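Local structure of Alr1585 protein (Nostoc sp., 5C2I) at residues Leu188-Gln191 against Ile195-His198; His203-Pro208 against Val289-Asp294; Pro310-Asn315 against Asn335-Thr340. The protein is a heme-containing DyP-type (dye-decolorizing) peroxidase that probably uses its heme and hydrogen peroxide to oxidise dyes and other substrates. The protein carries 1 engineered substitution. All blocks are in the same frame, centred on the assembly; numbering follows the deposited sequence.

Interaction 1. Residues Leu188-Gln191 against Ile195-His198. With HEM (protoporphyrin IX containing Fe), chain E.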
loop_
_atom_site.group_PDB
_atom_site.type_symbol
_atom_site.label_atom_id
_atom_site.label_comp_id
_atom_site.label_asym_id
_atom_site.label_seq_id
_atom_site.Cartn_x
_atom_site.Cartn_y
_atom_site.Cartn_z
ATOM N N LEU A 188 12.693 5.157 -10.362
ATOM C CA LEU A 188 11.386 4.991 -10.916
ATOM C C LEU A 188 11.078 3.515 -11.138
ATOM O O LEU A 188 11.939 2.778 -11.568
ATOM C CB LEU A 188 11.366 5.762 -12.231
ATOM C CG LEU A 188 10.080 6.143 -12.888
ATOM C CD1 LEU A 188 9.298 7.107 -12.010
ATOM C CD2 LEU A 188 10.433 6.823 -14.208
ATOM N N ARG A 189 9.872 3.113 -10.758
ATOM C CA ARG A 189 9.397 1.735 -10.914
ATOM C C ARG A 189 8.042 1.678 -11.565
ATOM O O ARG A 189 7.248 2.599 -11.454
ATOM C CB ARG A 189 9.299 1.017 -9.582
ATOM C CG ARG A 189 10.649 0.749 -8.991
ATOM C CD ARG A 189 10.513 0.085 -7.639
ATOM N NE ARG A 189 11.785 0.198 -6.949
ATOM C CZ ARG A 189 12.787 -0.653 -7.029
ATOM N NH1 ARG A 189 12.683 -1.770 -7.744
ATOM N NH2 ARG A 189 13.885 -0.389 -6.333
ATOM N N ASN A 190 7.797 0.606 -12.297
ATOM C CA ASN A 190 6.491 0.389 -12.890
ATOM C C ASN A 190 5.632 -0.398 -11.901
ATOM O O ASN A 190 6.099 -0.789 -10.830
ATOM C CB ASN A 190 6.593 -0.296 -14.261
ATOM C CG ASN A 190 7.197 -1.694 -14.184
ATOM O OD1 ASN A 190 7.273 -2.319 -13.122
ATOM N ND2 ASN A 190 7.647 -2.182 -15.339
ATOM N N GLN A 191 4.394 -0.644 -12.262
ATOM C CA GLN A 191 3.486 -1.316 -11.323
ATOM C C GLN A 191 3.929 -2.747 -10.986
ATOM O O GLN A 191 3.634 -3.238 -9.921
ATOM C CB GLN A 191 2.025 -1.234 -11.797
ATOM C CG GLN A 191 1.393 -2.561 -12.161
ATOM C CD GLN A 191 -0.029 -2.419 -12.684
ATOM O OE1 GLN A 191 -0.655 -1.366 -12.532
ATOM N NE2 GLN A 191 -0.546 -3.477 -13.315
ATOM N N ILE A 195 12.496 -1.668 -12.168
ATOM C CA ILE A 195 13.123 -0.356 -12.312
ATOM C C ILE A 195 13.014 0.075 -13.768
ATOM O O ILE A 195 13.422 -0.663 -14.681
ATOM C CB ILE A 195 14.600 -0.377 -11.908
ATOM C CG1 ILE A 195 14.734 -0.721 -10.410
ATOM C CG2 ILE A 195 15.298 0.946 -12.257
ATOM C CD1 ILE A 195 16.162 -0.910 -9.950
ATOM N N ILE A 196 12.491 1.289 -14.005
ATOM C CA ILE A 196 12.270 1.751 -15.354
ATOM C C ILE A 196 12.896 3.131 -15.556
ATOM O O ILE A 196 13.345 3.794 -14.604
ATOM C CB ILE A 196 10.770 1.803 -15.740
ATOM C CG1 ILE A 196 9.966 2.686 -14.744
ATOM C CG2 ILE A 196 10.192 0.398 -15.778
ATOM C CD1 ILE A 196 8.607 3.102 -15.244
ATOM N N GLU A 197 12.936 3.557 -16.798
ATOM C CA GLU A 197 13.238 4.955 -17.119
ATOM C C GLU A 197 11.897 5.578 -17.562
ATOM O O GLU A 197 10.896 4.883 -17.729
ATOM C CB GLU A 197 14.341 5.032 -18.162
ATOM C CG GLU A 197 14.113 4.211 -19.414
ATOM C CD GLU A 197 12.981 4.777 -20.274
ATOM O OE1 GLU A 197 12.919 6.003 -20.458
ATOM O OE2 GLU A 197 12.130 4.005 -20.742
ATOM N N HIS A 198 11.854 6.896 -17.706
ATOM C CA HIS A 198 10.598 7.626 -17.891
ATOM C C HIS A 198 9.740 7.226 -19.085
ATOM O O HIS A 198 8.557 7.432 -19.044
ATOM C CB HIS A 198 10.895 9.132 -17.961
ATOM C CG HIS A 198 10.946 9.783 -16.617
ATOM N ND1 HIS A 198 12.114 10.197 -16.023
ATOM C CD2 HIS A 198 9.953 10.104 -15.759
ATOM C CE1 HIS A 198 11.850 10.703 -14.827
ATOM N NE2 HIS A 198 10.540 10.687 -14.661
HETATM C CHA HEM E . 20.354 -0.099 -22.573
HETATM C CHB HEM E . 17.200 3.526 -22.158
HETATM C CHC HEM E . 20.800 6.700 -22.781
HETATM C CHD HEM E . 23.866 3.047 -23.439
HETATM C C1A HEM E . 19.174 0.611 -22.426
HETATM C C2A HEM E . 17.881 0.030 -22.269
HETATM C C3A HEM E . 17.002 1.049 -22.153
HETATM C C4A HEM E . 17.747 2.247 -22.212
HETATM C CMA HEM E . 15.515 0.967 -21.937
HETATM C CAA HEM E . 17.524 -1.462 -22.231
HETATM C CBA HEM E . 17.575 -2.173 -20.876
HETATM C CGA HEM E . 18.978 -2.102 -20.340
HETATM O O1A HEM E . 19.871 -2.929 -20.688
HETATM O O2A HEM E . 19.251 -1.202 -19.544
HETATM C C1B HEM E . 17.943 4.702 -22.250
HETATM C C2B HEM E . 17.382 6.020 -22.116
HETATM C C3B HEM E . 18.371 6.893 -22.244
HETATM C C4B HEM E . 19.564 6.094 -22.529
HETATM C CMB HEM E . 15.950 6.311 -21.841
HETATM C CAB HEM E . 18.399 8.373 -22.129
HETATM C CBB HEM E . 17.501 9.089 -21.430
HETATM C C1C HEM E . 21.970 5.981 -23.073
HETATM C C2C HEM E . 23.175 6.517 -23.476
HETATM C C3C HEM E . 24.036 5.471 -23.686
HETATM C C4C HEM E . 23.336 4.299 -23.376
HETATM C CMC HEM E . 23.539 7.967 -23.610
HETATM C CAC HEM E . 25.417 5.478 -24.166
HETATM C CBC HEM E . 25.996 6.336 -24.970
HETATM C C1D HEM E . 23.126 1.909 -23.125
HETATM C C2D HEM E . 23.746 0.588 -23.120
HETATM C C3D HEM E . 22.773 -0.292 -22.928
HETATM C C4D HEM E . 21.555 0.529 -22.763
HETATM C CMD HEM E . 25.212 0.241 -23.322
HETATM C CAD HEM E . 22.935 -1.780 -22.805
HETATM C CBD HEM E . 22.919 -2.509 -24.154
HETATM C CGD HEM E . 23.129 -3.971 -23.934
HETATM O O1D HEM E . 22.276 -4.722 -24.403
HETATM O O2D HEM E . 24.137 -4.439 -23.303
HETATM N NA HEM E . 19.070 1.970 -22.466
HETATM N NB HEM E . 19.195 4.813 -22.563
HETATM N NC HEM E . 22.035 4.618 -23.105
HETATM N ND HEM E . 21.801 1.831 -22.985
HETATM FE FE HEM E . 20.536 3.276 -22.814
HETATM O O HOH W 1 21.027 3.589 -20.549
#

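Interaction 2. Residues His203-Pro208 against Val289-Asp294. Engineered in segment 203-208: H203 (natural residue Asp). With HEM (protoporphyrin IX containing Fe), chain E.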
loop_
_atom_site.group_PDB
_atom_site.type_symbol
_atom_site.label_atom_id
_atom_site.label_comp_id
_atom_site.label_asym_id
_atom_site.label_seq_id
_atom_site.Cartn_x
_atom_site.Cartn_y
_atom_site.Cartn_z
ATOM N N HIS A 203 15.052 -0.782 -17.098
ATOM C CA HIS A 203 16.331 -0.116 -17.333
ATOM C C HIS A 203 17.375 -0.630 -16.396
ATOM O O HIS A 203 17.098 -0.818 -15.195
ATOM C CB HIS A 203 16.140 1.390 -17.169
ATOM C CG HIS A 203 17.219 2.203 -17.806
ATOM N ND1 HIS A 203 17.815 3.255 -17.172
ATOM C CD2 HIS A 203 17.819 2.113 -19.008
ATOM C CE1 HIS A 203 18.717 3.806 -17.972
ATOM N NE2 HIS A 203 18.750 3.118 -19.082
ATOM N N GLY A 204 18.590 -0.820 -16.926
ATOM C CA GLY A 204 19.706 -1.348 -16.157
ATOM C C GLY A 204 19.874 -2.839 -16.308
ATOM O O GLY A 204 20.587 -3.445 -15.522
ATOM N N VAL A 205 19.249 -3.440 -17.324
ATOM C CA VAL A 205 19.238 -4.887 -17.460
ATOM C C VAL A 205 20.656 -5.445 -17.808
ATOM O O VAL A 205 21.153 -6.369 -17.142
ATOM C CB VAL A 205 18.244 -5.349 -18.541
ATOM C CG1 VAL A 205 18.295 -6.841 -18.695
ATOM C CG2 VAL A 205 16.837 -4.869 -18.234
ATOM N N SER A 206 21.267 -4.911 -18.865
ATOM C CA SER A 206 22.537 -5.453 -19.388
ATOM C C SER A 206 23.735 -4.628 -18.940
ATOM O O SER A 206 23.903 -3.457 -19.357
ATOM C CB SER A 206 22.497 -5.505 -20.908
ATOM O OG SER A 206 23.685 -6.105 -21.390
ATOM N N GLN A 207 24.552 -5.229 -18.081
ATOM C CA GLN A 207 25.724 -4.543 -17.510
ATOM C C GLN A 207 26.985 -5.402 -17.585
ATOM O O GLN A 207 26.916 -6.624 -17.436
ATOM C CB GLN A 207 25.488 -4.205 -16.062
ATOM C CG GLN A 207 24.324 -3.275 -15.814
ATOM C CD GLN A 207 24.735 -1.828 -15.759
ATOM O OE1 GLN A 207 25.630 -1.371 -16.498
ATOM N NE2 GLN A 207 24.114 -1.103 -14.841
ATOM N N PRO A 208 28.140 -4.774 -17.784
ATOM C CA PRO A 208 29.376 -5.468 -17.414
ATOM C C PRO A 208 29.362 -5.872 -15.950
ATOM O O PRO A 208 28.950 -5.062 -15.102
ATOM C CB PRO A 208 30.463 -4.413 -17.650
ATOM C CG PRO A 208 29.846 -3.347 -18.453
ATOM C CD PRO A 208 28.381 -3.371 -18.167
ATOM N N VAL A 289 13.616 0.611 -28.914
ATOM C CA VAL A 289 14.533 0.372 -27.816
ATOM C C VAL A 289 15.374 -0.883 -27.992
ATOM O O VAL A 289 16.551 -0.878 -27.602
ATOM C CB VAL A 289 13.764 0.298 -26.492
ATOM C CG1 VAL A 289 14.650 -0.168 -25.357
ATOM C CG2 VAL A 289 13.157 1.667 -26.172
ATOM N N GLY A 290 14.777 -1.925 -28.562
ATOM C CA GLY A 290 15.408 -3.240 -28.693
ATOM C C GLY A 290 14.800 -4.225 -27.697
ATOM O O GLY A 290 15.034 -5.424 -27.779
ATOM N N ARG A 291 13.995 -3.696 -26.774
ATOM C CA ARG A 291 13.245 -4.504 -25.816
ATOM C C ARG A 291 11.847 -3.916 -25.656
ATOM O O ARG A 291 11.638 -2.719 -25.784
ATOM C CB ARG A 291 13.905 -4.517 -24.417
ATOM C CG ARG A 291 15.251 -5.194 -24.321
ATOM C CD ARG A 291 15.814 -4.927 -22.936
ATOM N NE ARG A 291 17.141 -5.457 -22.775
ATOM C CZ ARG A 291 17.450 -6.661 -22.291
ATOM N NH1 ARG A 291 16.517 -7.558 -21.951
ATOM N NH2 ARG A 291 18.723 -6.989 -22.182
ATOM N N PHE A 292 10.895 -4.785 -25.352
ATOM C CA PHE A 292 9.595 -4.345 -24.855
ATOM C C PHE A 292 9.756 -3.645 -23.537
ATOM O O PHE A 292 10.812 -3.733 -22.905
ATOM C CB PHE A 292 8.659 -5.535 -24.714
ATOM C CG PHE A 292 8.176 -6.055 -26.036
ATOM C CD1 PHE A 292 8.914 -6.999 -26.747
ATOM C CD2 PHE A 292 7.001 -5.582 -26.602
ATOM C CE1 PHE A 292 8.490 -7.466 -27.991
ATOM C CE2 PHE A 292 6.579 -6.044 -27.834
ATOM C CZ PHE A 292 7.326 -6.988 -28.526
ATOM N N ALA A 293 8.704 -2.938 -23.131
ATOM C CA ALA A 293 8.681 -2.219 -21.864
ATOM C C ALA A 293 9.114 -3.113 -20.702
ATOM O O ALA A 293 9.848 -2.663 -19.835
ATOM C CB ALA A 293 7.311 -1.598 -21.614
ATOM N N ASP A 294 8.682 -4.380 -20.707
ATOM C CA ASP A 294 9.001 -5.283 -19.589
ATOM C C ASP A 294 10.422 -5.825 -19.621
ATOM O O ASP A 294 10.839 -6.499 -18.685
ATOM C CB ASP A 294 7.985 -6.453 -19.470
ATOM C CG ASP A 294 8.000 -7.376 -20.689
ATOM O OD1 ASP A 294 9.071 -7.863 -21.028
ATOM O OD2 ASP A 294 6.948 -7.682 -21.240
HETATM C CHA HEM E . 20.354 -0.099 -22.573
HETATM C CHB HEM E . 17.200 3.526 -22.158
HETATM C CHC HEM E . 20.800 6.700 -22.781
HETATM C CHD HEM E . 23.866 3.047 -23.439
HETATM C C1A HEM E . 19.174 0.611 -22.426
HETATM C C2A HEM E . 17.881 0.030 -22.269
HETATM C C3A HEM E . 17.002 1.049 -22.153
HETATM C C4A HEM E . 17.747 2.247 -22.212
HETATM C CMA HEM E . 15.515 0.967 -21.937
HETATM C CAA HEM E . 17.524 -1.462 -22.231
HETATM C CBA HEM E . 17.575 -2.173 -20.876
HETATM C CGA HEM E . 18.978 -2.102 -20.340
HETATM O O1A HEM E . 19.871 -2.929 -20.688
HETATM O O2A HEM E . 19.251 -1.202 -19.544
HETATM C C1B HEM E . 17.943 4.702 -22.250
HETATM C C2B HEM E . 17.382 6.020 -22.116
HETATM C C3B HEM E . 18.371 6.893 -22.244
HETATM C C4B HEM E . 19.564 6.094 -22.529
HETATM C CMB HEM E . 15.950 6.311 -21.841
HETATM C CAB HEM E . 18.399 8.373 -22.129
HETATM C CBB HEM E . 17.501 9.089 -21.430
HETATM C C1C HEM E . 21.970 5.981 -23.073
HETATM C C2C HEM E . 23.175 6.517 -23.476
HETATM C C3C HEM E . 24.036 5.471 -23.686
HETATM C C4C HEM E . 23.336 4.299 -23.376
HETATM C CMC HEM E . 23.539 7.967 -23.610
HETATM C CAC HEM E . 25.417 5.478 -24.166
HETATM C CBC HEM E . 25.996 6.336 -24.970
HETATM C C1D HEM E . 23.126 1.909 -23.125
HETATM C C2D HEM E . 23.746 0.588 -23.120
HETATM C C3D HEM E . 22.773 -0.292 -22.928
HETATM C C4D HEM E . 21.555 0.529 -22.763
HETATM C CMD HEM E . 25.212 0.241 -23.322
HETATM C CAD HEM E . 22.935 -1.780 -22.805
HETATM C CBD HEM E . 22.919 -2.509 -24.154
HETATM C CGD HEM E . 23.129 -3.971 -23.934
HETATM O O1D HEM E . 22.276 -4.722 -24.403
HETATM O O2D HEM E . 24.137 -4.439 -23.303
HETATM N NA HEM E . 19.070 1.970 -22.466
HETATM N NB HEM E . 19.195 4.813 -22.563
HETATM N NC HEM E . 22.035 4.618 -23.105
HETATM N ND HEM E . 21.801 1.831 -22.985
HETATM FE FE HEM E . 20.536 3.276 -22.814
HETATM O O HOH W 1 21.027 3.589 -20.549
#

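Interaction 3. Residues Pro310-Asn315 against Asn335-Thr340. With HEM (protoporphyrin IX containing Fe), chain E.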
loop_
_atom_site.group_PDB
_atom_site.type_symbol
_atom_site.label_atom_id
_atom_site.label_comp_id
_atom_site.label_asym_id
_atom_site.label_seq_id
_atom_site.Cartn_x
_atom_site.Cartn_y
_atom_site.Cartn_z
ATOM N N PRO A 310 13.872 -9.720 -16.581
ATOM C CA PRO A 310 14.039 -9.976 -18.000
ATOM C C PRO A 310 15.297 -10.750 -18.323
ATOM O O PRO A 310 16.304 -10.654 -17.612
ATOM C CB PRO A 310 14.187 -8.583 -18.624
ATOM C CG PRO A 310 14.006 -7.604 -17.510
ATOM C CD PRO A 310 14.082 -8.316 -16.218
ATOM N N THR A 311 15.237 -11.522 -19.392
ATOM C CA THR A 311 16.425 -12.223 -19.821
ATOM C C THR A 311 17.462 -11.265 -20.435
ATOM O O THR A 311 17.096 -10.276 -21.068
ATOM C CB THR A 311 16.082 -13.359 -20.816
ATOM O OG1 THR A 311 17.217 -14.225 -20.924
ATOM C CG2 THR A 311 15.704 -12.840 -22.190
ATOM N N ASN A 312 18.741 -11.599 -20.239
ATOM C CA ASN A 312 19.856 -10.992 -20.963
ATOM C C ASN A 312 20.632 -11.967 -21.792
ATOM O O ASN A 312 21.712 -11.635 -22.339
ATOM C CB ASN A 312 20.786 -10.239 -20.005
ATOM C CG ASN A 312 21.558 -9.139 -20.726
ATOM O OD1 ASN A 312 21.020 -8.468 -21.607
ATOM N ND2 ASN A 312 22.811 -9.000 -20.390
ATOM N N ASN A 313 20.074 -13.182 -21.909
ATOM C CA ASN A 313 20.815 -14.238 -22.503
ATOM C C ASN A 313 20.485 -14.317 -23.978
ATOM O O ASN A 313 19.720 -15.160 -24.408
ATOM C CB ASN A 313 20.551 -15.575 -21.840
ATOM C CG ASN A 313 21.468 -16.645 -22.365
ATOM O OD1 ASN A 313 22.699 -16.440 -22.431
ATOM N ND2 ASN A 313 20.911 -17.816 -22.697
ATOM N N PHE A 314 21.093 -13.436 -24.758
ATOM C CA PHE A 314 20.881 -13.498 -26.160
ATOM C C PHE A 314 21.998 -12.823 -26.878
ATOM O O PHE A 314 22.796 -12.065 -26.287
ATOM C CB PHE A 314 19.549 -12.836 -26.541
ATOM C CG PHE A 314 19.480 -11.361 -26.261
ATOM C CD1 PHE A 314 19.121 -10.889 -25.022
ATOM C CD2 PHE A 314 19.820 -10.439 -27.245
ATOM C CE1 PHE A 314 19.095 -9.526 -24.755
ATOM C CE2 PHE A 314 19.788 -9.092 -26.987
ATOM C CZ PHE A 314 19.428 -8.616 -25.726
ATOM N N ASN A 315 22.048 -13.128 -28.162
ATOM C CA ASN A 315 22.903 -12.371 -29.037
ATOM C C ASN A 315 22.059 -12.192 -30.301
ATOM O O ASN A 315 20.862 -12.507 -30.313
ATOM C CB ASN A 315 24.246 -13.084 -29.241
ATOM C CG ASN A 315 24.084 -14.502 -29.751
ATOM O OD1 ASN A 315 23.358 -14.728 -30.701
ATOM N ND2 ASN A 315 24.699 -15.468 -29.091
ATOM N N ASN A 335 25.129 -2.044 -27.931
ATOM C CA ASN A 335 25.776 -3.311 -27.705
ATOM C C ASN A 335 25.509 -4.238 -28.875
ATOM O O ASN A 335 24.490 -4.939 -28.931
ATOM C CB ASN A 335 25.366 -3.977 -26.406
ATOM C CG ASN A 335 26.172 -5.266 -26.165
ATOM O OD1 ASN A 335 26.967 -5.680 -27.026
ATOM N ND2 ASN A 335 25.931 -5.927 -25.044
ATOM N N PRO A 336 26.409 -4.212 -29.861
ATOM C CA PRO A 336 26.143 -4.973 -31.077
ATOM C C PRO A 336 26.203 -6.500 -30.902
ATOM O O PRO A 336 25.888 -7.220 -31.856
ATOM C CB PRO A 336 27.246 -4.476 -32.050
ATOM C CG PRO A 336 27.637 -3.132 -31.545
ATOM C CD PRO A 336 27.519 -3.255 -30.037
ATOM N N ARG A 337 26.667 -6.965 -29.732
ATOM C CA ARG A 337 26.831 -8.383 -29.417
ATOM C C ARG A 337 27.437 -9.218 -30.556
ATOM O O ARG A 337 26.975 -10.341 -30.848
ATOM C CB ARG A 337 25.490 -9.008 -28.951
ATOM C CG ARG A 337 24.921 -8.265 -27.757
ATOM C CD ARG A 337 23.726 -8.960 -27.137
ATOM N NE ARG A 337 23.209 -8.134 -26.049
ATOM C CZ ARG A 337 22.765 -8.552 -24.861
ATOM N NH1 ARG A 337 22.734 -9.840 -24.527
ATOM N NH2 ARG A 337 22.298 -7.638 -24.007
ATOM N N GLY A 338 28.444 -8.662 -31.212
ATOM C CA GLY A 338 29.109 -9.340 -32.318
ATOM C C GLY A 338 28.902 -8.788 -33.712
ATOM O O GLY A 338 29.613 -9.214 -34.651
ATOM N N ASP A 339 27.932 -7.886 -33.907
ATOM C CA ASP A 339 27.685 -7.365 -35.295
ATOM C C ASP A 339 28.958 -6.790 -35.905
ATOM O O ASP A 339 29.172 -6.936 -37.109
ATOM C CB ASP A 339 26.611 -6.253 -35.351
ATOM C CG ASP A 339 25.203 -6.765 -35.242
ATOM O OD1 ASP A 339 24.931 -7.971 -35.494
ATOM O OD2 ASP A 339 24.327 -5.934 -34.879
ATOM N N THR A 340 29.794 -6.112 -35.114
ATOM C CA THR A 340 30.994 -5.457 -35.696
ATOM C C THR A 340 32.080 -6.472 -36.055
ATOM O O THR A 340 32.844 -6.278 -37.014
ATOM C CB THR A 340 31.619 -4.359 -34.815
ATOM O OG1 THR A 340 32.297 -4.947 -33.688
ATOM C CG2 THR A 340 30.584 -3.343 -34.351
HETATM C CHA HEM E . 20.354 -0.099 -22.573
HETATM C CHB HEM E . 17.200 3.526 -22.158
HETATM C CHC HEM E . 20.800 6.700 -22.781
HETATM C CHD HEM E . 23.866 3.047 -23.439
HETATM C C1A HEM E . 19.174 0.611 -22.426
HETATM C C2A HEM E . 17.881 0.030 -22.269
HETATM C C3A HEM E . 17.002 1.049 -22.153
HETATM C C4A HEM E . 17.747 2.247 -22.212
HETATM C CMA HEM E . 15.515 0.967 -21.937
HETATM C CAA HEM E . 17.524 -1.462 -22.231
HETATM C CBA HEM E . 17.575 -2.173 -20.876
HETATM C CGA HEM E . 18.978 -2.102 -20.340
HETATM O O1A HEM E . 19.871 -2.929 -20.688
HETATM O O2A HEM E . 19.251 -1.202 -19.544
HETATM C C1B HEM E . 17.943 4.702 -22.250
HETATM C C2B HEM E . 17.382 6.020 -22.116
HETATM C C3B HEM E . 18.371 6.893 -22.244
HETATM C C4B HEM E . 19.564 6.094 -22.529
HETATM C CMB HEM E . 15.950 6.311 -21.841
HETATM C CAB HEM E . 18.399 8.373 -22.129
HETATM C CBB HEM E . 17.501 9.089 -21.430
HETATM C C1C HEM E . 21.970 5.981 -23.073
HETATM C C2C HEM E . 23.175 6.517 -23.476
HETATM C C3C HEM E . 24.036 5.471 -23.686
HETATM C C4C HEM E . 23.336 4.299 -23.376
HETATM C CMC HEM E . 23.539 7.967 -23.610
HETATM C CAC HEM E . 25.417 5.478 -24.166
HETATM C CBC HEM E . 25.996 6.336 -24.970
HETATM C C1D HEM E . 23.126 1.909 -23.125
HETATM C C2D HEM E . 23.746 0.588 -23.120
HETATM C C3D HEM E . 22.773 -0.292 -22.928
HETATM C C4D HEM E . 21.555 0.529 -22.763
HETATM C CMD HEM E . 25.212 0.241 -23.322
HETATM C CAD HEM E . 22.935 -1.780 -22.805
HETATM C CBD HEM E . 22.919 -2.509 -24.154
HETATM C CGD HEM E . 23.129 -3.971 -23.934
HETATM O O1D HEM E . 22.276 -4.722 -24.403
HETATM O O2D HEM E . 24.137 -4.439 -23.303
HETATM N NA HEM E . 19.070 1.970 -22.466
HETATM N NB HEM E . 19.195 4.813 -22.563
HETATM N NC HEM E . 22.035 4.618 -23.105
HETATM N ND HEM E . 21.801 1.831 -22.985
HETATM FE FE HEM E . 20.536 3.276 -22.814
HETATM O O HOH W 1 21.027 3.589 -20.549
#

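Interaction 1. Residues Leu188-Gln191 against Ile195-His198
The beta hairpin joining strands 177-189 and 195-196 is tied by one backbone bond, I196 N to L188 O, at 2.9 Å and almost straight (170°). Beside it, R189 and I195 form a non-hydrogen-bonded antiparallel pair with their side chains on the same face. I195 CG1 sits over one face of the R189 guanidinium, 3.5 Å from NH1, while NH1 also donates to the carbonyl of G193 in the turn. The apolar grip comes from L188. A chi1 of -162°, which sets CG opposite the backbone N, carries the side chain across to I196, where CG stands 3.9 Å from I196 CG1, and its CD2 methyl settles over the face of the H198 ring, 3.8 Å from the centroid, in a CH-pi contact. The hairpin forms the edge of the five-stranded antiparallel sheet of the N-terminal ferredoxin-like domain, and it illustrates how a sheet edge can be joined to a cofactor pocket. H198 is gripped at NE2 by the carbonyl of E371 and more weakly at ND1 by that of G383. N190, whose ND2 bonds Q194 OE1, lays that amide nitrogen 3.7 Å from I196 CG2. E197 turns to the pocket: its carboxylate accepts from F199 N, F201 N and Q261 NE2, and OE1 approaches the heme methyl CMB to 3.3 Å.

Interaction 2. Residues His203-Pro208 against Val289-Asp294
The heme pocket of this DyP-type peroxidase brings V205 and R291 together beside a propionate, where V205 CG1 rests over one face of the R291 guanidinium, 3.5 Å from NH2. Segment 203-208 begins with the last two residues of the GXXDG motif of the family. Position 203 is an engineered histidine here; the aspartate it replaces is, in relatives, the distal acid of the active site. The H203 ring meets the porphyrin edge-on, CD2 3.2 Å from heme C4A, and NE2 shares a hydrogen bond of 2.7 Å with the water that sits 2.3 Å from the iron. G204 follows with positive phi (95°), where a side-chain carbon would collide with the H203 carbonyl oxygen; its N donates to propionate O2A over 2.7 Å. S206 N takes the other oxygen, O1A, leaving that carboxylate bracketed by two backbone N-H groups. R291 extends from CG to NE alongside the carbons of this propionate instead of pairing with its oxygens. Its NH1 donates to the carbonyls of G295 and T311, and NH2 bonds N312 OD1 weakly, so the guanidinium is pinned while V205 covers it. V289, at the end of helix 281-289, reaches the cofactor from the face opposite H203, with CG1 3.7 Å from the heme methyl CMA. The second propionate is met by the S206 hydroxyl: swung away from the backbone N (chi1 -176°), OG donates to O2D at 2.6 Å.

Interaction 3. Residues Pro310-Asn315 against Asn335-Thr340
R337 NH1 is gripped by two backbone carbonyls of segment 310-315, giving one hydrogen bond to F314 O at 2.8 Å and one to N312 O at 3.0 Å. NH2 is held as firmly: it donates to the side-chain oxygen N312 OD1 at 2.8 Å, nearly straight at 169°, and to heme propionate O1D at 2.9 Å. N312 is seized end-on by two nitrogens, one on its backbone and one on its amide, which stands almost perpendicular to the guanidinium. F314 stacks its ring flat on one face of the guanidinium, planes only 9° apart, CZ of R337 being 3.8 Å from the ring centroid, a cation-pi pair that leaves the N-H groups to their acceptors. Extended from CG to NE, with CG opposite the carbonyl carbon (chi1 -57°), the R337 chain carries the guanidinium there. A leucine in place of R337 would probably leave N312 O, N312 OD1, F314 O and propionate O1D without these donors, and the F314 ring without its charged partner. R337 and G338 occupy the centre of a type I' turn, closed by D339 N to P336 O, and N335 OD1 accepts from R337 N in an Asx turn. N335 ND2 donates to O2D of the same propionate, at 2.9 Å. The turn bridges helix 330-334 and helix 339-343, with G338 as N-cap of the latter, while 310-315 belongs to the loop between helix 281-289 and helix 330-334.

How the interactions relate
Interaction 1 is only partly buried, its hairpin edge carrying exposed R189 and I195, whereas interactions 2 and 3 are buried around the heme propionates. Chemistry follows place: a backbone bond and aliphatic contacts join the sheet edge, while interaction 2 has no hydrogen bond between its segments and meets mainly through the cofactor, and interaction 3 rests on one arginine. I195 O and H203 N are 2.9 Å apart, a probable hydrogen bond tying the hairpin to segment 203-208. Interactions 2 and 3 divide the second propionate between S206, N335 and R337, and T311 and N312 also meet R291. Interactions 1 and 3 do not touch, with about 8 Å between nearest atoms; the heme connects them.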